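Local coordinates for extracellular invertase (Aspergillus kawachii, PDB 5XH8), which probably cleaves terminal beta-fructofuranosides such as sucrose and transfers the fructosyl unit to acceptor sugars, building fructooligosaccharides such as 1-kestose, at residues A[29-34]-A[550-555]; A[65-70]-A[77-82]; A[372-377]-A[560-565]; A[420-425]-A[595-600]. All coordinates share one frame; numbering follows the deposited sequence.

Contact 1: residues A[29-34]-A[550-555]; sequences RAHVLP and VLEVYA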
loop_
_atom_site.group_PDB
_atom_site.type_symbol
_atom_site.label_atom_id
_atom_site.label_comp_id
_atom_site.label_asym_id
_atom_site.label_seq_id
_atom_site.Cartn_x
_atom_site.Cartn_y
_atom_site.Cartn_z
ATOM N N ARG A 29 29.979 18.512 23.846
ATOM C CA ARG A 29 29.380 19.866 23.825
ATOM C C ARG A 29 29.264 20.529 22.449
ATOM O O ARG A 29 28.492 21.487 22.301
ATOM C CB ARG A 29 30.151 20.788 24.778
ATOM C CG ARG A 29 31.558 21.150 24.341
ATOM C CD ARG A 29 32.115 22.298 25.196
ATOM N NE ARG A 29 32.238 21.931 26.613
ATOM C CZ ARG A 29 33.316 22.093 27.397
ATOM N NH1 ARG A 29 34.453 22.675 26.980
ATOM N NH2 ARG A 29 33.239 21.683 28.661
ATOM N N ALA A 30 30.046 20.061 21.479
ATOM C CA ALA A 30 30.132 20.672 20.145
ATOM C C ALA A 30 29.543 19.787 19.018
ATOM O O ALA A 30 29.839 20.015 17.839
ATOM C CB ALA A 30 31.583 20.988 19.819
ATOM N N HIS A 31 28.717 18.798 19.378
ATOM C CA HIS A 31 28.142 17.845 18.413
ATOM C C HIS A 31 26.608 17.881 18.418
ATOM O O HIS A 31 25.976 18.254 19.411
ATOM C CB HIS A 31 28.613 16.422 18.736
ATOM C CG HIS A 31 29.980 16.110 18.225
ATOM N ND1 HIS A 31 31.123 16.584 18.828
ATOM C CD2 HIS A 31 30.390 15.367 17.177
ATOM C CE1 HIS A 31 32.176 16.153 18.164
ATOM N NE2 HIS A 31 31.758 15.404 17.164
ATOM N N VAL A 32 26.020 17.453 17.303
ATOM C CA VAL A 32 24.557 17.326 17.193
ATOM C C VAL A 32 24.079 16.010 17.813
ATOM O O VAL A 32 24.426 14.927 17.350
ATOM C CB VAL A 32 24.068 17.433 15.709
ATOM C CG1 VAL A 32 22.577 17.088 15.578
ATOM C CG2 VAL A 32 24.336 18.814 15.193
ATOM N N LEU A 33 23.273 16.137 18.862
ATOM C CA LEU A 33 22.605 15.019 19.469
ATOM C C LEU A 33 21.374 15.571 20.208
ATOM O O LEU A 33 21.343 16.747 20.538
ATOM C CB LEU A 33 23.572 14.247 20.400
ATOM C CG LEU A 33 23.908 14.758 21.798
ATOM C CD1 LEU A 33 24.797 13.735 22.507
ATOM C CD2 LEU A 33 24.576 16.138 21.785
ATOM N N PRO A 34 20.366 14.731 20.477
ATOM C CA PRO A 34 19.150 15.243 21.128
ATOM C C PRO A 34 19.401 15.699 22.573
ATOM O O PRO A 34 20.484 15.438 23.128
ATOM C CB PRO A 34 18.190 14.041 21.086
ATOM C CG PRO A 34 19.080 12.850 20.920
ATOM C CD PRO A 34 20.263 13.310 20.150
ATOM N N VAL A 550 33.819 11.744 22.234
ATOM C CA VAL A 550 33.776 11.630 20.785
ATOM C C VAL A 550 35.131 12.007 20.211
ATOM O O VAL A 550 35.535 13.142 20.332
ATOM C CB VAL A 550 32.689 12.544 20.177
ATOM C CG1 VAL A 550 32.640 12.357 18.668
ATOM C CG2 VAL A 550 31.347 12.247 20.803
ATOM N N LEU A 551 35.813 11.054 19.574
ATOM C CA LEU A 551 37.052 11.312 18.866
ATOM C C LEU A 551 36.815 11.283 17.356
ATOM O O LEU A 551 36.320 10.294 16.825
ATOM C CB LEU A 551 38.130 10.257 19.226
ATOM C CG LEU A 551 39.427 10.300 18.383
ATOM C CD1 LEU A 551 40.181 11.622 18.500
ATOM C CD2 LEU A 551 40.321 9.140 18.778
ATOM N N GLU A 552 37.208 12.353 16.683
ATOM C CA GLU A 552 37.261 12.395 15.233
ATOM C C GLU A 552 38.702 12.676 14.786
ATOM O O GLU A 552 39.318 13.665 15.198
ATOM C CB GLU A 552 36.297 13.443 14.683
ATOM C CG GLU A 552 34.833 13.141 15.037
ATOM C CD GLU A 552 33.819 14.037 14.335
ATOM O OE1 GLU A 552 34.033 14.386 13.156
ATOM O OE2 GLU A 552 32.774 14.366 14.944
ATOM N N VAL A 553 39.215 11.788 13.943
ATOM C CA VAL A 553 40.549 11.886 13.386
ATOM C C VAL A 553 40.436 12.210 11.893
ATOM O O VAL A 553 39.891 11.416 11.133
ATOM C CB VAL A 553 41.295 10.550 13.565
ATOM C CG1 VAL A 553 42.719 10.655 13.001
ATOM C CG2 VAL A 553 41.308 10.150 15.039
ATOM N N TYR A 554 40.939 13.379 11.503
ATOM C CA TYR A 554 41.044 13.798 10.122
ATOM C C TYR A 554 42.508 13.806 9.636
ATOM O O TYR A 554 43.439 14.127 10.416
ATOM C CB TYR A 554 40.474 15.199 9.957
ATOM C CG TYR A 554 38.990 15.344 10.295
ATOM C CD1 TYR A 554 38.557 15.528 11.609
ATOM C CD2 TYR A 554 38.024 15.321 9.288
ATOM C CE1 TYR A 554 37.201 15.663 11.915
ATOM C CE2 TYR A 554 36.663 15.476 9.573
ATOM C CZ TYR A 554 36.249 15.633 10.884
ATOM O OH TYR A 554 34.902 15.787 11.136
ATOM N N ALA A 555 42.696 13.503 8.342
ATOM C CA ALA A 555 44.028 13.594 7.700
ATOM C C ALA A 555 43.946 14.071 6.257
ATOM O O ALA A 555 43.146 13.547 5.448
ATOM C CB ALA A 555 44.772 12.273 7.782
#

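Contact 2: residues A[65-70]-A[77-82]; sequences ISSATT and QDLNQG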
loop_
_atom_site.group_PDB
_atom_site.type_symbol
_atom_site.label_atom_id
_atom_site.label_comp_id
_atom_site.label_asym_id
_atom_site.label_seq_id
_atom_site.Cartn_x
_atom_site.Cartn_y
_atom_site.Cartn_z
ATOM N N ILE A 65 11.233 11.137 13.859
ATOM C CA ILE A 65 12.332 11.998 13.450
ATOM C C ILE A 65 12.206 13.284 14.267
ATOM O O ILE A 65 11.122 13.886 14.315
ATOM C CB ILE A 65 12.235 12.345 11.943
ATOM C CG1 ILE A 65 12.202 11.078 11.078
ATOM C CG2 ILE A 65 13.395 13.234 11.512
ATOM C CD1 ILE A 65 11.816 11.322 9.620
ATOM N N SER A 66 13.307 13.684 14.904
ATOM C CA SER A 66 13.431 14.977 15.568
ATOM C C SER A 66 14.305 15.910 14.726
ATOM O O SER A 66 14.979 15.473 13.780
ATOM C CB SER A 66 14.013 14.812 16.987
ATOM O OG SER A 66 13.048 14.225 17.828
ATOM N N SER A 67 14.297 17.188 15.086
ATOM C CA SER A 67 14.929 18.220 14.273
ATOM C C SER A 67 15.421 19.424 15.079
ATOM O O SER A 67 14.974 19.694 16.190
ATOM C CB SER A 67 13.952 18.663 13.164
ATOM O OG SER A 67 14.584 19.483 12.208
ATOM N N ALA A 68 16.377 20.126 14.490
ATOM C CA ALA A 68 16.895 21.395 15.003
ATOM C C ALA A 68 17.294 22.292 13.827
ATOM O O ALA A 68 17.461 21.799 12.697
ATOM C CB ALA A 68 18.112 21.144 15.889
ATOM N N THR A 69 17.442 23.594 14.093
ATOM C CA THR A 69 17.862 24.548 13.088
ATOM C C THR A 69 19.200 25.167 13.451
ATOM O O THR A 69 19.596 25.192 14.630
ATOM C CB THR A 69 16.839 25.683 12.902
ATOM O OG1 THR A 69 16.638 26.356 14.147
ATOM C CG2 THR A 69 15.486 25.132 12.396
ATOM N N THR A 70 19.896 25.647 12.422
ATOM C CA THR A 70 21.099 26.435 12.602
ATOM C C THR A 70 21.093 27.636 11.648
ATOM O O THR A 70 20.693 27.500 10.470
ATOM C CB THR A 70 22.356 25.601 12.426
ATOM O OG1 THR A 70 23.508 26.436 12.605
ATOM C CG2 THR A 70 22.434 24.934 11.055
ATOM N N GLN A 77 19.491 25.144 17.486
ATOM C CA GLN A 77 18.316 25.352 18.330
ATOM C C GLN A 77 17.355 24.180 18.107
ATOM O O GLN A 77 16.942 23.910 16.968
ATOM C CB GLN A 77 17.571 26.638 17.934
ATOM C CG GLN A 77 18.096 27.917 18.542
ATOM C CD GLN A 77 19.521 28.281 18.124
ATOM O OE1 GLN A 77 19.916 28.186 16.936
ATOM N NE2 GLN A 77 20.311 28.731 19.113
ATOM N N ASP A 78 16.927 23.545 19.188
ATOM C CA ASP A 78 15.940 22.480 19.098
ATOM C C ASP A 78 14.612 22.986 18.533
ATOM O O ASP A 78 14.211 24.094 18.826
ATOM C CB ASP A 78 15.675 21.878 20.469
ATOM C CG ASP A 78 16.864 21.118 20.996
ATOM O OD1 ASP A 78 17.266 20.122 20.348
ATOM O OD2 ASP A 78 17.426 21.573 22.023
ATOM N N LEU A 79 13.949 22.152 17.731
ATOM C CA LEU A 79 12.536 22.313 17.450
ATOM C C LEU A 79 11.790 21.434 18.422
ATOM O O LEU A 79 12.253 20.338 18.733
ATOM C CB LEU A 79 12.216 21.976 15.989
ATOM C CG LEU A 79 12.903 22.922 14.997
ATOM C CD1 LEU A 79 12.886 22.365 13.577
ATOM C CD2 LEU A 79 12.315 24.332 15.020
ATOM N N ASN A 80 10.654 21.921 18.928
ATOM C CA ASN A 80 9.802 21.166 19.879
ATOM C C ASN A 80 10.489 20.667 21.111
ATOM O O ASN A 80 10.106 19.606 21.619
ATOM C CB ASN A 80 9.237 19.891 19.255
ATOM C CG ASN A 80 8.548 20.130 17.969
ATOM O OD1 ASN A 80 8.716 19.372 17.024
ATOM N ND2 ASN A 80 7.755 21.170 17.919
ATOM N N GLN A 81 11.518 21.367 21.561
ATOM C CA GLN A 81 12.310 20.919 22.696
ATOM C C GLN A 81 12.825 19.490 22.515
ATOM O O GLN A 81 12.988 18.758 23.497
ATOM C CB GLN A 81 11.492 21.039 23.994
ATOM C CG GLN A 81 10.710 22.341 24.139
ATOM C CD GLN A 81 9.819 22.310 25.365
ATOM O OE1 GLN A 81 8.601 22.146 25.258
ATOM N NE2 GLN A 81 10.430 22.414 26.540
ATOM N N GLY A 82 13.069 19.112 21.249
ATOM C CA GLY A 82 13.622 17.837 20.904
ATOM C C GLY A 82 12.610 16.777 20.568
ATOM O O GLY A 82 13.002 15.750 20.065
HETATM O O HOH W 1 12.735 17.902 17.429
HETATM O O HOH W 2 16.064 18.446 18.566
HETATM O O HOH W 3 18.553 28.127 14.577
#

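Contact 3: residues A[372-377]-A[560-565]; sequences LPRELR and ALSTWV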
loop_
_atom_site.group_PDB
_atom_site.type_symbol
_atom_site.label_atom_id
_atom_site.label_comp_id
_atom_site.label_asym_id
_atom_site.label_seq_id
_atom_site.Cartn_x
_atom_site.Cartn_y
_atom_site.Cartn_z
ATOM N N LEU A 372 30.659 15.742 13.417
ATOM C CA LEU A 372 30.703 17.131 12.998
ATOM C C LEU A 372 30.220 17.239 11.525
ATOM O O LEU A 372 30.509 16.359 10.717
ATOM C CB LEU A 372 32.141 17.677 13.065
ATOM C CG LEU A 372 32.872 17.658 14.412
ATOM C CD1 LEU A 372 34.344 17.951 14.164
ATOM C CD2 LEU A 372 32.214 18.634 15.375
ATOM N N PRO A 373 29.492 18.309 11.185
ATOM C CA PRO A 373 29.108 18.470 9.787
ATOM C C PRO A 373 30.357 18.527 8.931
ATOM O O PRO A 373 31.335 19.197 9.327
ATOM C CB PRO A 373 28.384 19.821 9.766
ATOM C CG PRO A 373 28.835 20.536 11.003
ATOM C CD PRO A 373 29.071 19.450 12.013
ATOM N N ARG A 374 30.337 17.843 7.787
ATOM C CA ARG A 374 31.490 17.794 6.894
ATOM C C ARG A 374 31.132 18.369 5.509
ATOM O O ARG A 374 30.073 18.052 4.943
ATOM C CB ARG A 374 31.997 16.374 6.744
ATOM C CG ARG A 374 32.590 15.823 8.021
ATOM C CD ARG A 374 32.911 14.350 7.992
ATOM N NE ARG A 374 33.392 13.961 9.324
ATOM C CZ ARG A 374 33.681 12.725 9.718
ATOM N NH1 ARG A 374 33.545 11.688 8.909
ATOM N NH2 ARG A 374 34.114 12.537 10.953
ATOM N N GLU A 375 32.013 19.241 5.011
ATOM C CA GLU A 375 31.997 19.699 3.619
ATOM C C GLU A 375 32.602 18.622 2.739
ATOM O O GLU A 375 33.664 18.072 3.062
ATOM C CB GLU A 375 32.755 21.037 3.455
ATOM C CG GLU A 375 31.984 22.210 3.998
ATOM C CD GLU A 375 32.755 23.515 3.940
ATOM O OE1 GLU A 375 33.630 23.607 3.085
ATOM O OE2 GLU A 375 32.469 24.458 4.714
ATOM N N LEU A 376 31.884 18.280 1.660
ATOM C CA LEU A 376 32.402 17.377 0.642
ATOM C C LEU A 376 32.681 18.166 -0.642
ATOM O O LEU A 376 31.886 19.056 -1.034
ATOM C CB LEU A 376 31.429 16.240 0.366
ATOM C CG LEU A 376 31.016 15.375 1.554
ATOM C CD1 LEU A 376 30.209 14.185 1.035
ATOM C CD2 LEU A 376 32.195 14.893 2.384
ATOM N N ARG A 377 33.821 17.872 -1.266
ATOM C CA ARG A 377 34.236 18.555 -2.519
ATOM C C ARG A 377 35.216 17.677 -3.275
ATOM O O ARG A 377 35.724 16.699 -2.728
ATOM C CB ARG A 377 34.860 19.928 -2.224
ATOM C CG ARG A 377 36.254 19.894 -1.590
ATOM C CD ARG A 377 36.716 21.276 -1.144
ATOM N NE ARG A 377 38.094 21.279 -0.637
ATOM C CZ ARG A 377 39.208 21.199 -1.387
ATOM N NH1 ARG A 377 39.162 21.059 -2.723
ATOM N NH2 ARG A 377 40.398 21.209 -0.783
ATOM N N ALA A 560 38.808 10.431 7.281
ATOM C CA ALA A 560 38.143 10.573 8.584
ATOM C C ALA A 560 37.926 9.233 9.248
ATOM O O ALA A 560 37.485 8.287 8.602
ATOM C CB ALA A 560 36.813 11.315 8.450
ATOM N N LEU A 561 38.225 9.178 10.548
ATOM C CA LEU A 561 38.039 7.991 11.378
ATOM C C LEU A 561 37.548 8.447 12.760
ATOM O O LEU A 561 38.242 9.225 13.440
ATOM C CB LEU A 561 39.348 7.240 11.534
ATOM C CG LEU A 561 39.424 6.081 12.546
ATOM C CD1 LEU A 561 38.416 5.003 12.270
ATOM C CD2 LEU A 561 40.807 5.457 12.509
ATOM N N SER A 562 36.375 7.970 13.174
ATOM C CA SER A 562 35.752 8.446 14.412
ATOM C C SER A 562 35.320 7.305 15.308
ATOM O O SER A 562 34.917 6.245 14.835
ATOM C CB SER A 562 34.576 9.374 14.104
ATOM O OG SER A 562 34.922 10.282 13.082
ATOM N N THR A 563 35.389 7.536 16.612
ATOM C CA THR A 563 35.135 6.482 17.578
ATOM C C THR A 563 34.809 7.055 18.944
ATOM O O THR A 563 34.791 8.280 19.117
ATOM C CB THR A 563 36.333 5.506 17.656
ATOM O OG1 THR A 563 35.999 4.383 18.484
ATOM C CG2 THR A 563 37.587 6.225 18.219
ATOM N N TRP A 564 34.529 6.156 19.895
ATOM C CA TRP A 564 34.250 6.499 21.289
ATOM C C TRP A 564 35.509 6.322 22.151
ATOM O O TRP A 564 36.136 5.255 22.124
ATOM C CB TRP A 564 33.124 5.616 21.844
ATOM C CG TRP A 564 31.817 5.836 21.161
ATOM C CD1 TRP A 564 31.233 5.027 20.246
ATOM C CD2 TRP A 564 30.947 6.960 21.330
ATOM N NE1 TRP A 564 30.042 5.583 19.814
ATOM C CE2 TRP A 564 29.840 6.764 20.477
ATOM C CE3 TRP A 564 30.978 8.095 22.145
ATOM C CZ2 TRP A 564 28.784 7.685 20.384
ATOM C CZ3 TRP A 564 29.923 9.029 22.048
ATOM C CH2 TRP A 564 28.839 8.805 21.168
ATOM N N VAL A 565 35.867 7.367 22.895
ATOM C CA VAL A 565 36.995 7.314 23.826
ATOM C C VAL A 565 36.498 7.624 25.235
ATOM O O VAL A 565 36.519 8.753 25.686
ATOM C CB VAL A 565 38.188 8.194 23.378
ATOM C CG1 VAL A 565 38.903 7.521 22.226
ATOM C CG2 VAL A 565 37.779 9.610 22.993
#

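Contact 4: residues A[420-425]-A[595-600]; sequences RETKAA and GLYDAW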
loop_
_atom_site.group_PDB
_atom_site.type_symbol
_atom_site.label_atom_id
_atom_site.label_comp_id
_atom_site.label_asym_id
_atom_site.label_seq_id
_atom_site.Cartn_x
_atom_site.Cartn_y
_atom_site.Cartn_z
ATOM N N ARG A 420 33.249 24.710 7.506
ATOM C CA ARG A 420 34.169 25.807 7.830
ATOM C C ARG A 420 33.818 26.535 9.113
ATOM O O ARG A 420 34.712 26.775 9.943
ATOM C CB ARG A 420 34.371 26.772 6.654
ATOM C CG ARG A 420 33.168 27.624 6.261
ATOM C CD ARG A 420 33.337 28.203 4.856
ATOM N NE ARG A 420 33.524 27.123 3.885
ATOM C CZ ARG A 420 33.831 27.287 2.595
ATOM N NH1 ARG A 420 33.949 28.504 2.066
ATOM N NH2 ARG A 420 34.000 26.227 1.832
ATOM N N GLU A 421 32.530 26.824 9.304
ATOM C CA GLU A 421 32.081 27.602 10.450
ATOM C C GLU A 421 32.187 26.814 11.767
ATOM O O GLU A 421 32.480 27.387 12.833
ATOM C CB GLU A 421 30.659 28.081 10.266
ATOM C CG GLU A 421 30.421 28.862 8.982
ATOM C CD GLU A 421 29.867 28.028 7.829
ATOM O OE1 GLU A 421 30.189 26.823 7.720
ATOM O OE2 GLU A 421 29.122 28.592 7.000
ATOM N N THR A 422 31.943 25.508 11.682
ATOM C CA THR A 422 32.130 24.614 12.812
ATOM C C THR A 422 33.613 24.490 13.182
ATOM O O THR A 422 33.947 24.495 14.367
ATOM C CB THR A 422 31.517 23.231 12.531
ATOM O OG1 THR A 422 30.100 23.376 12.516
ATOM C CG2 THR A 422 31.901 22.218 13.600
ATOM N N LYS A 423 34.492 24.346 12.190
ATOM C CA LYS A 423 35.916 24.281 12.479
ATOM C C LYS A 423 36.410 25.556 13.211
ATOM O O LYS A 423 37.155 25.455 14.206
ATOM C CB LYS A 423 36.739 24.026 11.217
ATOM C CG LYS A 423 38.215 23.855 11.514
ATOM C CD LYS A 423 39.024 23.499 10.283
ATOM C CE LYS A 423 40.458 23.159 10.673
ATOM N NZ LYS A 423 41.277 23.131 9.438
ATOM N N ALA A 424 35.975 26.727 12.737
ATOM C CA ALA A 424 36.366 27.989 13.368
ATOM C C ALA A 424 35.849 28.054 14.807
ATOM O O ALA A 424 36.570 28.520 15.704
ATOM C CB ALA A 424 35.861 29.187 12.567
ATOM N N ALA A 425 34.616 27.569 15.033
ATOM C CA ALA A 425 34.062 27.577 16.377
ATOM C C ALA A 425 34.800 26.583 17.300
ATOM O O ALA A 425 35.026 26.880 18.477
ATOM C CB ALA A 425 32.558 27.338 16.363
ATOM N N GLY A 595 38.821 23.734 24.843
ATOM C CA GLY A 595 37.503 24.260 25.188
ATOM C C GLY A 595 36.399 24.009 24.165
ATOM O O GLY A 595 35.240 23.837 24.549
ATOM N N LEU A 596 36.751 23.998 22.881
ATOM C CA LEU A 596 35.771 23.902 21.772
ATOM C C LEU A 596 34.711 24.981 21.951
ATOM O O LEU A 596 35.059 26.122 22.229
ATOM C CB LEU A 596 35.179 22.491 21.674
ATOM C CG LEU A 596 36.171 21.333 21.661
ATOM C CD1 LEU A 596 35.430 20.015 21.509
ATOM C CD2 LEU A 596 37.238 21.486 20.579
ATOM N N TYR A 597 33.432 24.657 21.818
ATOM C CA TYR A 597 32.376 25.637 22.052
ATOM C C TYR A 597 31.091 24.884 22.334
ATOM O O TYR A 597 31.039 23.667 22.155
ATOM C CB TYR A 597 32.200 26.552 20.823
ATOM C CG TYR A 597 31.601 25.821 19.606
ATOM C CD1 TYR A 597 32.378 24.955 18.834
ATOM C CD2 TYR A 597 30.267 25.996 19.253
ATOM C CE1 TYR A 597 31.833 24.269 17.741
ATOM C CE2 TYR A 597 29.714 25.314 18.168
ATOM C CZ TYR A 597 30.498 24.451 17.410
ATOM O OH TYR A 597 29.953 23.787 16.322
ATOM N N ASP A 598 30.060 25.616 22.755
ATOM C CA ASP A 598 28.742 25.062 23.037
ATOM C C ASP A 598 27.870 25.103 21.762
ATOM O O ASP A 598 27.391 26.153 21.345
ATOM C CB ASP A 598 28.097 25.864 24.168
ATOM C CG ASP A 598 26.769 25.319 24.601
ATOM O OD1 ASP A 598 26.326 24.222 24.161
ATOM O OD2 ASP A 598 26.130 26.012 25.427
ATOM N N ALA A 599 27.652 23.939 21.164
ATOM C CA ALA A 599 26.819 23.839 19.962
ATOM C C ALA A 599 25.332 23.988 20.256
ATOM O O ALA A 599 24.554 24.142 19.311
ATOM C CB ALA A 599 27.099 22.541 19.212
ATOM N N TRP A 600 24.948 23.947 21.539
ATOM C CA TRP A 600 23.575 24.059 21.981
ATOM C C TRP A 600 23.400 25.184 23.014
ATOM O O TRP A 600 23.004 24.913 24.142
ATOM C CB TRP A 600 23.101 22.690 22.557
ATOM C CG TRP A 600 23.101 21.613 21.518
ATOM C CD1 TRP A 600 24.101 20.716 21.266
ATOM C CD2 TRP A 600 22.081 21.359 20.538
ATOM N NE1 TRP A 600 23.764 19.905 20.213
ATOM C CE2 TRP A 600 22.531 20.278 19.742
ATOM C CE3 TRP A 600 20.839 21.933 20.262
ATOM C CZ2 TRP A 600 21.778 19.762 18.679
ATOM C CZ3 TRP A 600 20.079 21.414 19.207
ATOM C CH2 TRP A 600 20.562 20.335 18.428
#

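Contact 1: residues A[29-34]-A[550-555]
His-31 reaches across from the loop 29-34 to meet Glu-552 and Val-550 on strand 550-555. At the start of the walk, Arg-29 and Ala-30 give their backbone nitrogens to the carboxylate of Asp-547, which also receives ND1 of His-31, so loop and ring are fixed by one group. The His-31 side chain leaves anti to the carbonyl carbon (chi1 -81°), which aims the far edge of its ring at the strand. NE2 donates to OE2 of Glu-552 over 2.7 Å, with an N-H...O angle of 155°. The oxygen lies close to the ring plane and is approached on its anti side, somewhat out of the carboxylate plane, while the planes of ring and carboxylate stand 64° apart. Val-550 lies over one ring face, toward its rim, with CG1 3.5 Å from NE2 of His-31. Here a loop preceding the first strand of the beta-propeller is tied to the beta-sandwich, the two modules of family GH32 enzymes. Glu-552 has its extended chain buried between them: OE2 also takes the backbone N of Leu-372, and OE1 forms a salt bridge with Arg-374 and a weak bond with OH of Tyr-554. With carboxylates at both nitrogens, the imidazole of His-31 may well favour the doubly protonated form. Further along, Val-32 packs against Leu-370 of the propeller.

Contact 2: residues A[65-70]-A[77-82]
Leu-79 lies against Ser-67 and Thr-69, and its side chain can be followed outward. CB starts 3.6 Å from the carbonyl O of Ser-67, the atom that accepts the backbone N of Leu-79. Past CG the chain forks. CD1 settles 3.6 Å from OG of Ser-67, a hydroxyl itself bonded to the carbonyl of Val-56, and 4.0 Å from CG2 of Thr-69; CD2 skirts that methyl at 4.2 Å. With chi1 58°, Thr-69 places OG1 between backbone N and carbonyl carbon, toward a water shared with OE1 of Gln-77, and leaves CG2 on the leucine side; NE2 of Gln-77 bonds to Asp-602. Thr-69 and Gln-77 form a hydrogen-bonded antiparallel pair, 2.9 Å both from Thr-69 N to Gln-77 O and from Gln-77 N to Thr-69 O; Ala-68 and Asp-78 make the non-hydrogen-bonded pair alongside. A second water links Ser-67 O to OD1 of Asp-78, which also forms a salt bridge with Arg-603. OG of Ser-66 donates to Gly-82 O at 2.7 Å, past a turn where Asn-80 and Gln-81 have left-handed backbone angles. This is a beta hairpin whose short return strand 77-78 edges a four-stranded propeller blade, as in other GH32 enzymes.

Contact 3: residues A[372-377]-A[560-565]
Arg-374 spans the gap to Ala-560 and Ser-562 with its guanidinium group, bridging two strands whose backbones stay well apart: the nearest alpha carbons, CA of Arg-374 and CA of Ala-560, are 10.0 Å from each other. The apolar part of the contact is the methyl of Ala-560, which sits over one face of the guanidinium. Its CB is 3.3 Å from NH1 and 3.7 Å from CZ of Arg-374, so the methyl lies toward the NH1 side of that face. The polar part is made at the edge. OG of Ser-562 lies near the guanidinium plane, 3.2 Å from NH2 of Arg-374. An extended arginine chain, with chi2 171° and chi3 -176°, carries the charged group this far from its own strand. Asp-313 serves both side chains: its OD2 makes a salt bridge with NH1 of Arg-374 and a hydrogen bond with OG of Ser-562, so one carboxylate oxygen ties the two residues together. NH2 also has its direct salt bridge to Glu-552, and NE is held by OH of Tyr-554. With every nitrogen engaged, the buried cation is probably fixed in rotation as well as neutralised. Strand 374-377 belongs to the long strand 366-385 of the propeller, between strands 341-348 and 408-418, whereas 560-564 pairs with 550-555 in the sandwich; the arginine thus reaches across the interface between the modules.

Contact 4: residues A[420-425]-A[595-600]
The ring of Tyr-597 carries Ala-425 squarely on one face. CB of Ala-425 stands 3.4 Å from the ring centroid and only 13° off the normal, a CH-pi contact in which the methyl is pressed over the middle of the ring. On the opposite side of the ring plane lies the methyl of Ala-30, displaced from the centre, so that the tyrosine is held between two alanines. Along the rim, CD1 comes to 3.3 Å from the carbonyl O of Ala-425. The phenolic tip extends past Thr-422, one helical turn earlier: its OH is 3.7 Å from CG2 of Thr-422, and the two side chains cross at about a right angle. That hydroxyl bonds to the carbonyl of Ala-74, while OG1 of Thr-422 bonds to that of Leu-73, so helix and tyrosine share one propeller loop. Tyr-597 reaches this place by taking the crowded position between backbone N and carbonyl carbon (chi1 69°), which turns the ring back toward the helix. Beyond it the chain bends in an Asx turn: OD1 of Asp-598 accepts the backbone N of Trp-600 at 3.0 Å, from above the carboxylate plane. Helix 420-426 occupies the chain's passage from propeller strand 408-418 to sandwich strand 430-439. The contact packs the C-terminal tail, leaving strand 585-594, against this helix that links the two modules of the GH32 fold.

From the N terminus, the loop 29-34 comes first, and contact 1 joins it to a strand more than five hundred residues later. Contact 2 closes a small hairpin at the edge of the first blade, nested inside that great loop. Contact 3 opens at 372-377, still within it, and closes at 560-565, just after contact 1 does, so these two cross; their second segments lie on neighbouring strands of one sandwich sheet. Contact 4 runs from the linker helix to the C-terminal tail and crosses both. Arg-29 touches the tail, Glu-375 meets Arg-420, and Trp-600 packs on the hairpin of contact 2. Contacts 1 and 3 tie propeller to sandwich, and contact 4 packs the tail on the linker helix between them.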